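Enoyl-[acyl-carrier-protein] reductase [FMN] (Thermotoga maritima, PDB 5GVJ) probably reduces the double bond of enoyl groups carried on acyl-carrier protein with NADH, using FMN as its flavin cofactor. Local coordinates at residues Val213-Arg218 / Arg232-Pro237. The protein carries 1 engineered substitution. Numbering follows the deposited sequence.
With NA (sodium ion), chain C.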
ATOM      1  N   VAL A 213      -7.415  18.871  -3.028  1.00 18.69           N
ATOM      2  CA  VAL A 213      -6.174  19.626  -2.922  1.00 18.15           C
ATOM      3  C   VAL A 213      -5.786  19.814  -1.461  1.00 19.17           C
ATOM      4  O   VAL A 213      -4.639  19.579  -1.069  1.00 19.78           O
ATOM      5  CB  VAL A 213      -6.319  20.979  -3.641  1.00 21.99           C
ATOM      6  CG1 VAL A 213      -5.217  21.928  -3.220  1.00 17.50           C
ATOM      7  CG2 VAL A 213      -6.315  20.774  -5.152  1.00 19.42           C
ATOM      8  N   LYS A 214      -6.740  20.239  -0.633  1.00 20.22           N
ATOM      9  CA  LYS A 214      -6.401  20.565   0.750  1.00 19.30           C
ATOM     10  C   LYS A 214      -6.176  19.315   1.584  1.00 22.09           C
ATOM     11  O   LYS A 214      -5.433  19.358   2.567  1.00 20.05           O
ATOM     12  CB  LYS A 214      -7.508  21.415   1.376  1.00 26.81           C
ATOM     13  CG  LYS A 214      -7.550  22.858   0.885  1.00 24.97           C
ATOM     14  CD  LYS A 214      -8.776  23.572   1.449  1.00 37.39           C
ATOM     15  CE  LYS A 214      -8.700  25.082   1.229  1.00 41.88           C
ATOM     16  NZ  LYS A 214      -9.141  25.468  -0.134  1.00 44.75           N
ATOM     17  N   ALA A 215      -6.800  18.200   1.209  1.00 16.98           N
ATOM     18  CA  ALA A 215      -6.768  17.001   2.038  1.00 20.25           C
ATOM     19  C   ALA A 215      -5.355  16.438   2.132  1.00 19.75           C
ATOM     20  O   ALA A 215      -4.616  16.412   1.145  1.00 20.56           O
ATOM     21  CB  ALA A 215      -7.703  15.936   1.467  1.00 18.31           C
ATOM     22  N   SER A 216      -4.989  15.971   3.328  1.00 18.13           N
ATOM     23  CA  SER A 216      -3.726  15.283   3.556  1.00 17.29           C
ATOM     24  C   SER A 216      -3.908  13.771   3.419  1.00 16.91           C
ATOM     25  O   SER A 216      -5.012  13.270   3.196  1.00 16.72           O
ATOM     26  CB  SER A 216      -3.190  15.610   4.946  1.00 20.17           C
ATOM     27  OG  SER A 216      -3.972  14.926   5.903  1.00 19.18           O
ATOM     28  N   ILE A 217      -2.815  13.017   3.598  1.00 20.06           N
ATOM     29  CA  ILE A 217      -2.903  11.561   3.487  1.00 15.35           C
ATOM     30  C   ILE A 217      -3.723  10.950   4.617  1.00 20.43           C
ATOM     31  O   ILE A 217      -4.132   9.786   4.520  1.00 18.83           O
ATOM     32  CB  ILE A 217      -1.497  10.922   3.436  1.00 16.93           C
ATOM     33  CG1 ILE A 217      -0.726  11.205   4.730  1.00 17.30           C
ATOM     34  CG2 ILE A 217      -0.725  11.435   2.216  1.00 14.05           C
ATOM     35  CD1 ILE A 217       0.686  10.608   4.739  1.00 18.10           C
ATOM     36  N   ARG A 218      -3.984  11.707   5.687  1.00 19.31           N
ATOM     37  CA  ARG A 218      -4.727  11.220   6.846  1.00 25.49           C
ATOM     38  C   ARG A 218      -6.156  11.744   6.897  1.00 25.72           C
ATOM     39  O   ARG A 218      -6.849  11.523   7.893  1.00 24.73           O
ATOM     40  CB  ARG A 218      -4.000  11.607   8.142  1.00 23.50           C
ATOM     41  CG  ARG A 218      -2.728  10.829   8.398  1.00 29.46           C
ATOM     42  CD  ARG A 218      -2.183  11.097   9.809  1.00 28.68           C
ATOM     43  NE  ARG A 218      -1.877  12.516   9.996  1.00 37.52           N
ATOM     44  CZ  ARG A 218      -1.476  13.044  11.150  1.00 41.45           C
ATOM     45  NH1 ARG A 218      -1.331  12.264  12.216  1.00 42.19           N
ATOM     46  NH2 ARG A 218      -1.218  14.347  11.238  1.00 38.15           N
ATOM     47  N   ARG A 232     -14.450   4.559   1.738  1.00 24.90           N
ATOM     48  CA  ARG A 232     -13.506   5.587   2.159  1.00 26.03           C
ATOM     49  C   ARG A 232     -13.965   6.941   1.636  1.00 25.61           C
ATOM     50  O   ARG A 232     -14.153   7.115   0.426  1.00 24.18           O
ATOM     51  CB  ARG A 232     -12.091   5.291   1.668  1.00 27.75           C
ATOM     52  CG  ARG A 232     -11.065   6.339   2.111  1.00 23.05           C
ATOM     53  CD  ARG A 232      -9.659   5.941   1.700  1.00 22.42           C
ATOM     54  NE  ARG A 232      -9.298   4.617   2.207  1.00 17.69           N
ATOM     55  CZ  ARG A 232      -8.814   4.389   3.423  1.00 24.99           C
ATOM     56  NH1 ARG A 232      -8.636   5.399   4.266  1.00 23.29           N
ATOM     57  NH2 ARG A 232      -8.518   3.145   3.800  1.00 19.96           N
ATOM     58  N   VAL A 233     -14.132   7.898   2.551  1.00 25.80           N
ATOM     59  CA  VAL A 233     -14.539   9.250   2.204  1.00 25.92           C
ATOM     60  C   VAL A 233     -13.719  10.251   3.010  1.00 24.83           C
ATOM     61  O   VAL A 233     -13.108   9.924   4.031  1.00 25.73           O
ATOM     62  CB  VAL A 233     -16.048   9.496   2.444  1.00 26.73           C
ATOM     63  CG1 VAL A 233     -16.897   8.618   1.529  1.00 24.97           C
ATOM     64  CG2 VAL A 233     -16.404   9.269   3.907  1.00 24.76           C
ATOM     65  N   LEU A 234     -13.729  11.488   2.529  1.00 24.41           N
ATOM     66  CA  LEU A 234     -13.078  12.595   3.217  1.00 28.33           C
ATOM     67  C   LEU A 234     -13.682  12.793   4.606  1.00 26.48           C
ATOM     68  O   LEU A 234     -14.862  12.518   4.835  1.00 26.17           O
ATOM     69  CB  LEU A 234     -13.228  13.864   2.372  1.00 29.98           C
ATOM     70  CG  LEU A 234     -11.996  14.643   1.907  1.00 33.39           C
ATOM     71  CD1 LEU A 234     -10.768  13.766   1.849  1.00 29.29           C
ATOM     72  CD2 LEU A 234     -12.262  15.249   0.546  1.00 28.54           C
ATOM     73  N   ARG A 235     -12.855  13.265   5.547  1.00 30.05           N
ATOM     74  CA  ARG A 235     -13.299  13.505   6.919  1.00 28.56           C
ATOM     75  C   ARG A 235     -14.187  14.745   7.013  1.00 33.18           C
ATOM     76  O   ARG A 235     -13.787  15.762   7.586  1.00 38.31           O
ATOM     77  CB  ARG A 235     -12.097  13.647   7.861  1.00 27.71           C
ATOM     78  CG  ARG A 235     -11.396  12.328   8.144  1.00 33.24           C
ATOM     79  CD  ARG A 235     -10.332  12.442   9.241  1.00 35.17           C
ATOM     80  NE  ARG A 235      -9.576  11.197   9.354  1.00 31.73           N
ATOM     81  CZ  ARG A 235      -9.758  10.294  10.312  1.00 37.95           C
ATOM     82  NH1 ARG A 235     -10.675  10.496  11.246  1.00 44.25           N
ATOM     83  NH2 ARG A 235      -9.030   9.185  10.330  1.00 40.82           N
ATOM     84  N   THR A 236     -15.388  14.657   6.473  1.00 33.45           N
ATOM     85  CA  THR A 236     -16.369  15.721   6.330  1.00 38.88           C
ATOM     86  C   THR A 236     -17.411  15.637   7.446  1.00 40.77           C
ATOM     87  O   THR A 236     -17.507  14.621   8.140  1.00 36.98           O
ATOM     88  CB  THR A 236     -17.034  15.607   4.945  1.00 33.16           C
ATOM     89  OG1 THR A 236     -17.434  16.897   4.474  1.00 47.68           O
ATOM     90  CG2 THR A 236     -18.238  14.713   5.001  1.00 31.97           C
ATOM     91  N   PRO A 237     -18.192  16.704   7.684  1.00 45.42           N
ATOM     92  CA  PRO A 237     -19.253  16.603   8.705  1.00 43.25           C
ATOM     93  C   PRO A 237     -20.209  15.445   8.479  1.00 42.18           C
ATOM     94  O   PRO A 237     -20.609  14.779   9.440  1.00 48.55           O
ATOM     95  CB  PRO A 237     -19.974  17.954   8.589  1.00 43.42           C
ATOM     96  CG  PRO A 237     -18.940  18.881   8.099  1.00 43.85           C
ATOM     97  CD  PRO A 237     -18.060  18.081   7.175  1.00 41.29           C
TER
HETATM   98 NA    NA C 401      -4.271  17.142  -1.262  1.00 20.40          NA
HETATM   99  O   HOH W   1      -2.015  17.567  -0.277  1.00 17.64           O
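Arg235 reaches across to the loop after helix 206-214 with a hydrogen bond from Arg235 NE to Arg218 O (3.1 Å). Its N-H...O angle is 146°; the acceptor lies at the edge of the guanidinium, 22° out of its plane, while the donor sits in the plane of the carbonyl. With CG anti to its own carbonyl carbon (chi1 -73°), the extended chain of Arg235, centre of an inverse gamma turn, carries NE to the loop, and NH2 forms a salt bridge with Glu149 of the second subunit. Within 213-218, Ser216 OG accepts from Arg218 N at 3.2 Å, closing an ST turn.

The apolar part is small and buried: the Ala215 methyl CB meets Leu234 CD1 at 3.8 Å. Ala215 O and Val213 O each lie 2.5 Å from the sodium ion, whose site is completed by a water and the backbone oxygens of Ile212, Ala281 and Ile284.

The contact thus joins the C-terminal end of helix 206-214 to the exit of strand 231-234, central in a small antiparallel sheet beside the parallel barrel of this TIM-barrel family. Leu234 lies about 8 Å, between side chains, from the FMN-binding Thr194; helix 237-242 follows.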